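Local coordinates for protein uncharacterized N-acetyltransferase D2E76_00625 (Mycobacteroides abscessus, PDB 6YCA) that belongs to the GCN5-related N-acetyltransferases, binds acetyl coenzyme A and probably passes its acetyl group to amine substrates, though it is unable to modify aminoglycosides, at residues W85-P89 against V372-G376; I190-W196 against L254-S258; Y230-Q236 against T248-L254; P282-D286 against G406-F410. All blocks are in the same frame, centred on the assembly; numbering follows the deposited sequence.

The four contacts tie together the parts of an Eis-type chain: two GNAT regions followed by a sterol-carrier-like region. Interaction 3 pairs two strands of the second GNAT region, and interaction 2 continues along strand 248-256 to a helix end, their centres about 17 Å apart and L254 shared. Interactions 1 and 4 bring the C-terminal region against the first and second GNAT regions respectively; their centres lie about 11 Å apart, with P409 CG 3.3 Å from L374 O. R283 NH1 of interaction 4 bonds L254 O weakly. Interactions 3 and 1 stand back from the cofactor, the side chains of Y233 and L86 being about 11 and 14 Å from a bound acetyl coenzyme A.

Interaction 1: W85-P89 against V372-G376; sequences WLTVP and VYLGG
V88 and P89, together with L86, meet Y373 and L374 in a buried, largely apolar contact where the end of strand 75-87 in the first GNAT region runs into the end of helix 366-373. No hydrogen bond crosses it. L374 is the hub: CD2 lies 3.8 Å from CD2 of L86 and 4.0 Å from CD of P89, so a single methyl of the branched leucine touches both the strand and the proline beyond it. Beside it, CG1 of V88 sits at the edge of the Y373 ring, near its plane, 3.5 Å from CE2. Y373 reaches that far because its CG stands anti to the backbone N (chi1 178°), while its hydroxyl goes on to bond the carbonyl of A318. An amphipathic tyrosine suits a spot with a greasy rim and a polar end. P89 lays its CG 3.8 Å from the carbonyl O of L374. The helix is left behind at G375, where phi turns positive, a conformation glycine adopts easily; its N still bonds V372 O at 2.9 Å. L374 also leans on A151 and T152 of strand 149-160. Such packing is that of a domain interface, here between a GNAT region and the sterol-carrier-like region of an Eis-type acetyltransferase.

Interaction 2: I190-W196 against L254-S258; sequences IYERAAW and LVAHS
V255 parts its two methyls between two aromatic residues. CG2 stands at the edge of the Y191 ring, 3.9 Å from CD1, and CG1, anti to the backbone N (chi1 179°), stands at the edge of the indole of W196, 3.9 Å from CZ3. A branched valine thus fills the angle between two rings, while its backbone pairs with Y230. A256, small and turned the opposite way, packs on Y262 and on R384 of the second subunit. Here strand 248-256 of the second GNAT region ends beside the last turn of helix 184-192, and H257 bridges the two. Its NE2 donates to the carbonyl O of I190 at a modelled 2.5 Å, shorter than usual and no measure of strength; the bond, bent to 138°, meets the carbonyl from above its plane. R193 lies across one face of this ring: its CG is 3.9 Å from the centroid in a CH-pi contact, and the guanidinium, inclined 47° to the ring, brings its own face over CD2 before NH2 salt-bridges D228. A194 CA comes obliquely to CE1 of H257, at 3.4 Å. S258 then takes the N-cap position of helix 259-270, its OG weakly bonded to E260 N.

Interaction 3: Y230-Q236 against T248-L254; sequences YVRYRPQ and TISVDDL
Strands 230-235 and 248-254 pair antiparallel as the two arms of a β hairpin with a long connection, part of the sheet of the second GNAT region. R232 N bonds D253 O at 3.0 Å, nearly straight, and R234 and S250 form a second hydrogen-bonded pair, S250 N to R234 O being 2.7 Å. Q236 N to T248 O closes the far end. Between the two pairs the register slips by one residue: D252 is the extra one of a β bulge, and its N reaches R232 O only weakly. The bulge also turns D252 toward the arginines: its OD2 accepts R232 NH2 through the syn lone pair at 3.2 Å, in the guanidinium plane, with NE bonding the same oxygen weakly, while R234 is near enough for charge alone. The hydroxyl of Y230 donates to D253 OD2 at 2.8 Å from above the carboxylate plane. On the face of V231, Y233, V251 and L254, CG2 of V231 meets CG1 of V251 at 3.7 Å, and I249 CD1 comes as close to CD2 of Y233; β-branched residues suit such a strand core, which L265 and L269 of helix 259-270 pack against. Further out, D214 holds R232 NH1, D217 holds R234 NH2 and R202 bridges to D253 OD2, so each arginine has an acidic partner beyond the hairpin as well. Y233, directed toward the neighbouring helix with its CG between the backbone N and the carbonyl carbon (chi1 55°), ends in a hydroxyl bonded both to H268 NE2 and to NH2 of R44 of the third subunit.

Interaction 4: P282-D286 against G406-F410; sequences PRPID and GTQPF. With SO4 (sulfate ion), chain J.
F410 and P284 form the tightly packed half of this contact. The phenyl ring lies flat along the R283-P284 backbone: P284 CD stands 3.6 Å from the ring centroid, 13° off the normal, a CH-pi contact in which the polarised C-H next to a proline nitrogen meets the pi face. R283 C lies over the same face, 3.3 Å from CE1, while the carbonyl O of P282 comes to the ring edge at CZ. F410 is thrown across the 282-286 segment because its CG is anti to the backbone N (chi1 168°). The other half, at partly exposed D286 and Q408, is more open and rests mainly on one hydrogen bond. D286 OD2 receives the N-H of Q408 at 2.7 Å, almost straight, from above the carboxylate plane, and also takes a salt bridge from R381 of the second subunit. Q408 lays its CG along I285, 3.8 Å from CG1. G406 N binds sulfate O4 at 2.9 Å, with T407 N on the same oxygen; the ion probably comes from the crystallisation liquor. The loop after helix 395-403 is laid against the end of strand 277-284, which R283 pairs with strand 149-160 through A155, while F410 pairs with T197.

Interaction 1: W85-P89 against V372-G376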
loop_
_atom_site.group_PDB
_atom_site.type_symbol
_atom_site.label_atom_id
_atom_site.label_comp_id
_atom_site.label_asym_id
_atom_site.label_seq_id
_atom_site.Cartn_x
_atom_site.Cartn_y
_atom_site.Cartn_z
ATOM N N TRP A 85 25.879 -34.929 -5.892
ATOM C CA TRP A 85 25.838 -35.644 -4.626
ATOM C C TRP A 85 24.914 -34.908 -3.660
ATOM O O TRP A 85 24.551 -33.751 -3.878
ATOM C CB TRP A 85 27.233 -35.844 -4.004
ATOM C CG TRP A 85 28.104 -34.611 -3.929
ATOM C CD1 TRP A 85 29.177 -34.320 -4.720
ATOM C CD2 TRP A 85 27.994 -33.528 -2.990
ATOM N NE1 TRP A 85 29.733 -33.120 -4.342
ATOM C CE2 TRP A 85 29.025 -32.613 -3.285
ATOM C CE3 TRP A 85 27.120 -33.241 -1.933
ATOM C CZ2 TRP A 85 29.203 -31.428 -2.568
ATOM C CZ3 TRP A 85 27.299 -32.064 -1.221
ATOM C CH2 TRP A 85 28.334 -31.174 -1.541
ATOM N N LEU A 86 24.514 -35.603 -2.598
ATOM C CA LEU A 86 23.646 -35.030 -1.576
ATOM C C LEU A 86 24.106 -35.523 -0.215
ATOM O O LEU A 86 24.327 -36.725 -0.031
ATOM C CB LEU A 86 22.186 -35.434 -1.802
ATOM C CG LEU A 86 21.102 -34.668 -1.043
ATOM C CD1 LEU A 86 19.847 -34.601 -1.892
ATOM C CD2 LEU A 86 20.795 -35.321 0.289
ATOM N N THR A 87 24.244 -34.597 0.731
ATOM C CA THR A 87 24.703 -34.918 2.078
ATOM C C THR A 87 23.522 -35.358 2.939
ATOM O O THR A 87 22.594 -34.577 3.175
ATOM C CB THR A 87 25.410 -33.714 2.702
ATOM O OG1 THR A 87 26.483 -33.288 1.850
ATOM C CG2 THR A 87 25.963 -34.076 4.073
ATOM N N VAL A 88 23.564 -36.602 3.408
ATOM C CA VAL A 88 22.520 -37.190 4.246
ATOM C C VAL A 88 22.947 -37.092 5.709
ATOM O O VAL A 88 24.129 -36.829 5.980
ATOM C CB VAL A 88 22.260 -38.647 3.835
ATOM C CG1 VAL A 88 21.870 -38.713 2.371
ATOM C CG2 VAL A 88 23.488 -39.500 4.122
ATOM N N PRO A 89 22.042 -37.273 6.676
ATOM C CA PRO A 89 22.441 -37.185 8.088
ATOM C C PRO A 89 23.619 -38.090 8.415
ATOM O O PRO A 89 23.626 -39.279 8.092
ATOM C CB PRO A 89 21.175 -37.619 8.833
ATOM C CG PRO A 89 20.073 -37.198 7.939
ATOM C CD PRO A 89 20.579 -37.386 6.532
ATOM N N VAL A 372 10.843 -37.486 5.681
ATOM C CA VAL A 372 11.535 -37.728 6.943
ATOM C C VAL A 372 13.027 -37.967 6.746
ATOM O O VAL A 372 13.814 -37.726 7.672
ATOM C CB VAL A 372 10.955 -38.982 7.619
ATOM C CG1 VAL A 372 11.486 -39.132 9.030
ATOM C CG2 VAL A 372 9.454 -38.932 7.620
ATOM N N TYR A 373 13.437 -38.399 5.549
ATOM C CA TYR A 373 14.754 -39.006 5.381
ATOM C C TYR A 373 15.882 -38.065 5.794
ATOM O O TYR A 373 16.877 -38.503 6.384
ATOM C CB TYR A 373 14.943 -39.473 3.936
ATOM C CG TYR A 373 16.310 -40.060 3.686
ATOM C CD1 TYR A 373 16.614 -41.347 4.103
ATOM C CD2 TYR A 373 17.307 -39.317 3.071
ATOM C CE1 TYR A 373 17.863 -41.888 3.895
ATOM C CE2 TYR A 373 18.565 -39.849 2.859
ATOM C CZ TYR A 373 18.836 -41.137 3.274
ATOM O OH TYR A 373 20.082 -41.680 3.070
ATOM N N LEU A 374 15.741 -36.772 5.513
ATOM C CA LEU A 374 16.808 -35.816 5.774
ATOM C C LEU A 374 16.723 -35.174 7.150
ATOM O O LEU A 374 17.564 -34.329 7.477
ATOM C CB LEU A 374 16.839 -34.740 4.685
ATOM C CG LEU A 374 17.260 -35.248 3.304
ATOM C CD1 LEU A 374 17.297 -34.111 2.294
ATOM C CD2 LEU A 374 18.604 -35.969 3.371
ATOM N N GLY A 375 15.738 -35.554 7.961
ATOM C CA GLY A 375 15.556 -34.966 9.268
ATOM C C GLY A 375 14.679 -33.736 9.287
ATOM O O GLY A 375 14.522 -33.125 10.352
ATOM N N GLY A 376 14.111 -33.351 8.143
ATOM C CA GLY A 376 13.246 -32.191 8.053
ATOM C C GLY A 376 11.830 -32.408 8.505
ATOM O O GLY A 376 11.062 -31.447 8.552
#

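Interaction 2: I190-W196 against L254-S258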
loop_
_atom_site.group_PDB
_atom_site.type_symbol
_atom_site.label_atom_id
_atom_site.label_comp_id
_atom_site.label_asym_id
_atom_site.label_seq_id
_atom_site.Cartn_x
_atom_site.Cartn_y
_atom_site.Cartn_z
ATOM N N ILE A 190 35.883 -23.017 -1.639
ATOM C CA ILE A 190 35.408 -22.902 -0.265
ATOM C C ILE A 190 34.131 -23.712 -0.085
ATOM O O ILE A 190 33.966 -24.420 0.916
ATOM C CB ILE A 190 35.209 -21.427 0.136
ATOM C CG1 ILE A 190 36.500 -20.628 -0.030
ATOM C CG2 ILE A 190 34.719 -21.328 1.576
ATOM C CD1 ILE A 190 36.334 -19.160 0.294
ATOM N N TYR A 191 33.221 -23.647 -1.064
ATOM C CA TYR A 191 31.970 -24.390 -0.949
ATOM C C TYR A 191 32.208 -25.894 -0.953
ATOM O O TYR A 191 31.455 -26.638 -0.315
ATOM C CB TYR A 191 31.002 -24.011 -2.079
ATOM C CG TYR A 191 29.689 -24.774 -2.022
ATOM C CD1 TYR A 191 28.638 -24.333 -1.222
ATOM C CD2 TYR A 191 29.509 -25.949 -2.745
ATOM C CE1 TYR A 191 27.445 -25.032 -1.154
ATOM C CE2 TYR A 191 28.320 -26.655 -2.679
ATOM C CZ TYR A 191 27.292 -26.193 -1.883
ATOM O OH TYR A 191 26.110 -26.894 -1.816
ATOM N N GLU A 192 33.258 -26.353 -1.640
ATOM C CA GLU A 192 33.457 -27.786 -1.835
ATOM C C GLU A 192 33.485 -28.557 -0.521
ATOM O O GLU A 192 33.057 -29.715 -0.476
ATOM C CB GLU A 192 34.745 -28.031 -2.630
ATOM C CG GLU A 192 35.071 -29.499 -2.848
ATOM C CD GLU A 192 33.957 -30.250 -3.556
ATOM O OE1 GLU A 192 33.209 -29.621 -4.341
ATOM O OE2 GLU A 192 33.824 -31.470 -3.313
ATOM N N ARG A 193 33.959 -27.939 0.560
ATOM C CA ARG A 193 33.995 -28.605 1.855
ATOM C C ARG A 193 32.687 -28.491 2.638
ATOM O O ARG A 193 32.700 -28.614 3.868
ATOM C CB ARG A 193 35.253 -28.250 2.656
ATOM C CG ARG A 193 35.542 -26.785 2.840
ATOM C CD ARG A 193 36.982 -26.631 3.321
ATOM N NE ARG A 193 37.196 -25.417 4.102
ATOM C CZ ARG A 193 37.149 -25.356 5.428
ATOM N NH1 ARG A 193 36.885 -26.442 6.146
ATOM N NH2 ARG A 193 37.364 -24.200 6.037
ATOM N N ALA A 194 31.570 -28.249 1.951
ATOM C CA ALA A 194 30.277 -28.138 2.613
ATOM C C ALA A 194 29.908 -29.477 3.233
ATOM O O ALA A 194 29.955 -30.516 2.566
ATOM C CB ALA A 194 29.209 -27.734 1.601
ATOM N N ALA A 195 29.533 -29.451 4.515
ATOM C CA ALA A 195 29.221 -30.669 5.243
ATOM C C ALA A 195 27.849 -30.674 5.900
ATOM O O ALA A 195 27.497 -31.673 6.538
ATOM C CB ALA A 195 30.290 -30.952 6.307
ATOM N N TRP A 196 27.057 -29.617 5.748
ATOM C CA TRP A 196 25.758 -29.567 6.399
ATOM C C TRP A 196 24.763 -30.465 5.676
ATOM O O TRP A 196 24.837 -30.659 4.458
ATOM C CB TRP A 196 25.223 -28.133 6.465
ATOM C CG TRP A 196 24.870 -27.518 5.150
ATOM C CD1 TRP A 196 23.696 -27.659 4.469
ATOM C CD2 TRP A 196 25.675 -26.625 4.377
ATOM N NE1 TRP A 196 23.730 -26.929 3.308
ATOM C CE2 TRP A 196 24.936 -26.284 3.227
ATOM C CE3 TRP A 196 26.956 -26.094 4.534
ATOM C CZ2 TRP A 196 25.436 -25.433 2.244
ATOM C CZ3 TRP A 196 27.451 -25.251 3.557
ATOM C CH2 TRP A 196 26.694 -24.930 2.426
ATOM N N LEU A 254 25.512 -17.610 2.064
ATOM C CA LEU A 254 26.276 -17.604 3.308
ATOM C C LEU A 254 26.735 -19.040 3.538
ATOM O O LEU A 254 25.949 -19.891 3.960
ATOM C CB LEU A 254 25.419 -17.111 4.465
ATOM C CG LEU A 254 26.101 -16.498 5.690
ATOM C CD1 LEU A 254 25.045 -15.975 6.650
ATOM C CD2 LEU A 254 27.018 -17.478 6.392
ATOM N N VAL A 255 28.007 -19.307 3.270
ATOM C CA VAL A 255 28.591 -20.628 3.453
ATOM C C VAL A 255 29.536 -20.546 4.640
ATOM O O VAL A 255 30.482 -19.750 4.630
ATOM C CB VAL A 255 29.327 -21.089 2.190
ATOM C CG1 VAL A 255 29.943 -22.451 2.418
ATOM C CG2 VAL A 255 28.372 -21.118 1.017
ATOM N N ALA A 256 29.282 -21.361 5.664
ATOM C CA ALA A 256 30.103 -21.359 6.873
ATOM C C ALA A 256 30.293 -22.797 7.329
ATOM O O ALA A 256 29.328 -23.447 7.746
ATOM C CB ALA A 256 29.448 -20.530 7.977
ATOM N N HIS A 257 31.536 -23.277 7.278
ATOM C CA HIS A 257 31.880 -24.649 7.630
ATOM C C HIS A 257 32.285 -24.795 9.084
ATOM O O HIS A 257 32.741 -25.871 9.485
ATOM C CB HIS A 257 33.005 -25.163 6.734
ATOM C CG HIS A 257 32.757 -24.951 5.275
ATOM N ND1 HIS A 257 31.679 -25.504 4.616
ATOM C CD2 HIS A 257 33.452 -24.256 4.345
ATOM C CE1 HIS A 257 31.718 -25.151 3.344
ATOM N NE2 HIS A 257 32.784 -24.395 3.153
ATOM N N SER A 258 32.125 -23.742 9.877
ATOM C CA SER A 258 32.543 -23.735 11.264
ATOM C C SER A 258 31.618 -22.798 12.020
ATOM O O SER A 258 31.078 -21.850 11.446
ATOM C CB SER A 258 33.982 -23.219 11.354
ATOM O OG SER A 258 34.365 -22.961 12.688
#

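Interaction 3: Y230-Q236 against T248-L254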
loop_
_atom_site.group_PDB
_atom_site.type_symbol
_atom_site.label_atom_id
_atom_site.label_comp_id
_atom_site.label_asym_id
_atom_site.label_seq_id
_atom_site.Cartn_x
_atom_site.Cartn_y
_atom_site.Cartn_z
ATOM N N TYR A 230 32.472 -17.859 3.642
ATOM C CA TYR A 230 32.353 -16.575 2.960
ATOM C C TYR A 230 30.903 -16.104 2.996
ATOM O O TYR A 230 29.996 -16.836 3.402
ATOM C CB TYR A 230 32.869 -16.637 1.510
ATOM C CG TYR A 230 32.018 -17.468 0.570
ATOM C CD1 TYR A 230 30.902 -16.924 -0.053
ATOM C CD2 TYR A 230 32.346 -18.788 0.281
ATOM C CE1 TYR A 230 30.122 -17.674 -0.915
ATOM C CE2 TYR A 230 31.572 -19.548 -0.588
ATOM C CZ TYR A 230 30.460 -18.984 -1.183
ATOM O OH TYR A 230 29.679 -19.721 -2.049
ATOM N N VAL A 231 30.690 -14.867 2.547
ATOM C CA VAL A 231 29.347 -14.298 2.461
ATOM C C VAL A 231 29.299 -13.308 1.302
ATOM O O VAL A 231 30.187 -12.463 1.159
ATOM C CB VAL A 231 28.896 -13.642 3.786
ATOM C CG1 VAL A 231 29.868 -12.570 4.220
ATOM C CG2 VAL A 231 27.505 -13.069 3.645
ATOM N N ARG A 232 28.271 -13.437 0.463
ATOM C CA ARG A 232 27.997 -12.526 -0.642
ATOM C C ARG A 232 26.769 -11.694 -0.309
ATOM O O ARG A 232 25.757 -12.236 0.146
ATOM C CB ARG A 232 27.702 -13.306 -1.920
ATOM C CG ARG A 232 28.888 -13.798 -2.695
ATOM C CD ARG A 232 28.382 -14.692 -3.810
ATOM N NE ARG A 232 27.371 -14.021 -4.624
ATOM C CZ ARG A 232 27.534 -13.688 -5.899
ATOM N NH1 ARG A 232 28.663 -13.988 -6.528
ATOM N NH2 ARG A 232 26.552 -13.080 -6.552
ATOM N N TYR A 233 26.851 -10.386 -0.539
ATOM C CA TYR A 233 25.707 -9.513 -0.305
ATOM C C TYR A 233 25.697 -8.367 -1.307
ATOM O O TYR A 233 26.747 -7.923 -1.778
ATOM C CB TYR A 233 25.636 -9.000 1.142
ATOM C CG TYR A 233 26.880 -8.299 1.641
ATOM C CD1 TYR A 233 27.927 -9.018 2.208
ATOM C CD2 TYR A 233 27.005 -6.920 1.551
ATOM C CE1 TYR A 233 29.065 -8.376 2.675
ATOM C CE2 TYR A 233 28.134 -6.272 2.013
ATOM C CZ TYR A 233 29.162 -7.002 2.571
ATOM O OH TYR A 233 30.287 -6.354 3.028
ATOM N N ARG A 234 24.493 -7.883 -1.615
ATOM C CA ARG A 234 24.290 -6.859 -2.628
ATOM C C ARG A 234 23.380 -5.755 -2.104
ATOM O O ARG A 234 22.355 -6.039 -1.473
ATOM C CB ARG A 234 23.636 -7.498 -3.862
ATOM C CG ARG A 234 23.979 -6.829 -5.181
ATOM C CD ARG A 234 23.472 -7.654 -6.359
ATOM N NE ARG A 234 24.213 -8.911 -6.472
ATOM C CZ ARG A 234 24.223 -9.692 -7.549
ATOM N NH1 ARG A 234 24.932 -10.811 -7.548
ATOM N NH2 ARG A 234 23.533 -9.355 -8.632
ATOM N N PRO A 235 23.712 -4.491 -2.369
ATOM C CA PRO A 235 22.805 -3.398 -1.997
ATOM C C PRO A 235 21.605 -3.370 -2.933
ATOM O O PRO A 235 21.702 -3.711 -4.117
ATOM C CB PRO A 235 23.674 -2.145 -2.159
ATOM C CG PRO A 235 24.678 -2.522 -3.190
ATOM C CD PRO A 235 24.959 -3.994 -2.979
ATOM N N GLN A 236 20.460 -2.948 -2.394
ATOM C CA GLN A 236 19.225 -2.944 -3.171
ATOM C C GLN A 236 18.981 -1.668 -3.967
ATOM O O GLN A 236 19.501 -1.512 -5.076
ATOM C CB GLN A 236 18.033 -3.261 -2.269
ATOM C CG GLN A 236 18.107 -4.633 -1.634
ATOM C CD GLN A 236 18.004 -5.739 -2.661
ATOM O OE1 GLN A 236 18.999 -6.369 -3.024
ATOM N NE2 GLN A 236 16.790 -5.983 -3.137
ATOM N N THR A 248 18.777 -1.261 2.478
ATOM C CA THR A 248 18.754 -2.713 2.588
ATOM C C THR A 248 19.843 -3.349 1.730
ATOM O O THR A 248 20.091 -2.920 0.599
ATOM C CB THR A 248 17.390 -3.250 2.120
ATOM O OG1 THR A 248 16.341 -2.607 2.852
ATOM C CG2 THR A 248 17.300 -4.754 2.312
ATOM N N ILE A 249 20.491 -4.378 2.278
ATOM C CA ILE A 249 21.357 -5.271 1.517
ATOM C C ILE A 249 20.718 -6.655 1.492
ATOM O O ILE A 249 19.926 -7.023 2.367
ATOM C CB ILE A 249 22.806 -5.349 2.047
ATOM C CG1 ILE A 249 22.842 -6.009 3.425
ATOM C CG2 ILE A 249 23.452 -3.971 2.071
ATOM C CD1 ILE A 249 24.234 -6.235 3.947
ATOM N N SER A 250 21.095 -7.442 0.491
ATOM C CA SER A 250 20.551 -8.779 0.293
ATOM C C SER A 250 21.696 -9.781 0.247
ATOM O O SER A 250 22.584 -9.674 -0.605
ATOM C CB SER A 250 19.752 -8.839 -1.005
ATOM O OG SER A 250 19.157 -10.111 -1.159
ATOM N N VAL A 251 21.660 -10.759 1.144
ATOM C CA VAL A 251 22.670 -11.809 1.218
ATOM C C VAL A 251 22.137 -13.010 0.443
ATOM O O VAL A 251 21.149 -13.631 0.850
ATOM C CB VAL A 251 22.987 -12.178 2.674
ATOM C CG1 VAL A 251 23.965 -13.332 2.732
ATOM C CG2 VAL A 251 23.529 -10.984 3.423
ATOM N N ASP A 252 22.782 -13.339 -0.678
ATOM C CA ASP A 252 22.344 -14.466 -1.494
ATOM C C ASP A 252 23.059 -15.776 -1.175
ATOM O O ASP A 252 22.538 -16.843 -1.521
ATOM C CB ASP A 252 22.459 -14.145 -2.990
ATOM C CG ASP A 252 23.832 -13.660 -3.376
ATOM O OD1 ASP A 252 24.650 -13.440 -2.464
ATOM O OD2 ASP A 252 24.097 -13.500 -4.587
ATOM N N ASP A 253 24.217 -15.733 -0.521
ATOM C CA ASP A 253 24.940 -16.962 -0.205
ATOM C C ASP A 253 25.735 -16.746 1.075
ATOM O O ASP A 253 26.521 -15.797 1.169
ATOM C CB ASP A 253 25.872 -17.361 -1.353
ATOM C CG ASP A 253 26.001 -18.870 -1.511
ATOM O OD1 ASP A 253 25.192 -19.612 -0.911
ATOM O OD2 ASP A 253 26.918 -19.315 -2.232
ATOM N N LEU A 254 25.512 -17.610 2.064
ATOM C CA LEU A 254 26.276 -17.604 3.308
ATOM C C LEU A 254 26.735 -19.040 3.538
ATOM O O LEU A 254 25.949 -19.891 3.960
ATOM C CB LEU A 254 25.419 -17.111 4.465
ATOM C CG LEU A 254 26.101 -16.498 5.690
ATOM C CD1 LEU A 254 25.045 -15.975 6.650
ATOM C CD2 LEU A 254 27.018 -17.478 6.392
#

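Interaction 4: P282-D286 against G406-F410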
loop_
_atom_site.group_PDB
_atom_site.type_symbol
_atom_site.label_atom_id
_atom_site.label_comp_id
_atom_site.label_asym_id
_atom_site.label_seq_id
_atom_site.Cartn_x
_atom_site.Cartn_y
_atom_site.Cartn_z
ATOM N N PRO A 282 17.985 -17.717 0.511
ATOM C CA PRO A 282 17.362 -18.646 1.457
ATOM C C PRO A 282 18.337 -19.099 2.539
ATOM O O PRO A 282 19.529 -19.214 2.263
ATOM C CB PRO A 282 16.998 -19.834 0.571
ATOM C CG PRO A 282 18.039 -19.835 -0.464
ATOM C CD PRO A 282 18.320 -18.389 -0.757
ATOM N N ARG A 283 17.832 -19.338 3.742
ATOM C CA ARG A 283 18.610 -19.794 4.883
ATOM C C ARG A 283 17.889 -20.958 5.544
ATOM O O ARG A 283 16.710 -21.207 5.266
ATOM C CB ARG A 283 18.782 -18.653 5.896
ATOM C CG ARG A 283 19.677 -17.522 5.419
ATOM C CD ARG A 283 21.081 -18.013 5.136
ATOM N NE ARG A 283 21.679 -18.670 6.292
ATOM C CZ ARG A 283 22.764 -19.432 6.225
ATOM N NH1 ARG A 283 23.361 -19.624 5.058
ATOM N NH2 ARG A 283 23.251 -20.003 7.320
ATOM N N PRO A 284 18.578 -21.722 6.395
ATOM C CA PRO A 284 17.908 -22.811 7.114
ATOM C C PRO A 284 16.776 -22.296 7.993
ATOM O O PRO A 284 16.830 -21.190 8.532
ATOM C CB PRO A 284 19.028 -23.410 7.971
ATOM C CG PRO A 284 20.275 -23.055 7.266
ATOM C CD PRO A 284 20.032 -21.720 6.632
ATOM N N ILE A 285 15.734 -23.122 8.133
ATOM C CA ILE A 285 14.594 -22.736 8.960
ATOM C C ILE A 285 14.946 -22.699 10.443
ATOM O O ILE A 285 14.196 -22.123 11.237
ATOM C CB ILE A 285 13.348 -23.606 8.692
ATOM C CG1 ILE A 285 13.567 -25.039 9.169
ATOM C CG2 ILE A 285 12.984 -23.596 7.220
ATOM C CD1 ILE A 285 12.343 -25.900 9.049
ATOM N N ASP A 286 16.065 -23.303 10.845
ATOM C CA ASP A 286 16.521 -23.266 12.230
ATOM C C ASP A 286 17.823 -22.485 12.383
ATOM O O ASP A 286 18.602 -22.743 13.304
ATOM C CB ASP A 286 16.667 -24.677 12.800
ATOM C CG ASP A 286 17.742 -25.495 12.091
ATOM O OD1 ASP A 286 18.222 -25.084 11.009
ATOM O OD2 ASP A 286 18.105 -26.565 12.619
ATOM N N GLY A 406 19.883 -33.101 14.896
ATOM C CA GLY A 406 20.011 -31.860 15.634
ATOM C C GLY A 406 19.766 -30.607 14.816
ATOM O O GLY A 406 19.410 -29.560 15.365
ATOM N N THR A 407 19.949 -30.697 13.502
ATOM C CA THR A 407 19.792 -29.555 12.614
ATOM C C THR A 407 18.758 -29.868 11.546
ATOM O O THR A 407 18.669 -31.003 11.065
ATOM C CB THR A 407 21.121 -29.188 11.938
ATOM O OG1 THR A 407 21.578 -30.289 11.140
ATOM C CG2 THR A 407 22.179 -28.841 12.982
ATOM N N GLN A 408 17.981 -28.858 11.179
ATOM C CA GLN A 408 17.072 -29.010 10.060
ATOM C C GLN A 408 17.874 -29.044 8.761
ATOM O O GLN A 408 18.795 -28.240 8.575
ATOM C CB GLN A 408 16.085 -27.848 10.024
ATOM C CG GLN A 408 14.984 -27.960 11.060
ATOM C CD GLN A 408 13.975 -29.030 10.710
ATOM O OE1 GLN A 408 13.414 -29.037 9.613
ATOM N NE2 GLN A 408 13.743 -29.951 11.639
ATOM N N PRO A 409 17.551 -29.956 7.848
ATOM C CA PRO A 409 18.292 -30.032 6.589
ATOM C C PRO A 409 18.006 -28.820 5.724
ATOM O O PRO A 409 16.945 -28.199 5.807
ATOM C CB PRO A 409 17.740 -31.302 5.939
ATOM C CG PRO A 409 16.356 -31.396 6.471
ATOM C CD PRO A 409 16.426 -30.902 7.886
ATOM N N PHE A 410 18.972 -28.496 4.872
ATOM C CA PHE A 410 18.903 -27.267 4.098
ATOM C C PHE A 410 19.905 -27.353 2.959
ATOM O O PHE A 410 21.062 -27.725 3.177
ATOM C CB PHE A 410 19.241 -26.090 5.012
ATOM C CG PHE A 410 19.472 -24.813 4.288
ATOM C CD1 PHE A 410 18.418 -24.127 3.721
ATOM C CD2 PHE A 410 20.748 -24.294 4.172
ATOM C CE1 PHE A 410 18.627 -22.946 3.048
ATOM C CE2 PHE A 410 20.967 -23.108 3.506
ATOM C CZ PHE A 410 19.905 -22.432 2.941
HETATM S S SO4 J . 23.060 -33.242 13.227
HETATM O O1 SO4 J . 23.970 -32.656 12.246
HETATM O O2 SO4 J . 23.039 -32.406 14.425
HETATM O O3 SO4 J . 23.512 -34.586 13.579
HETATM O O4 SO4 J . 21.720 -33.315 12.657
#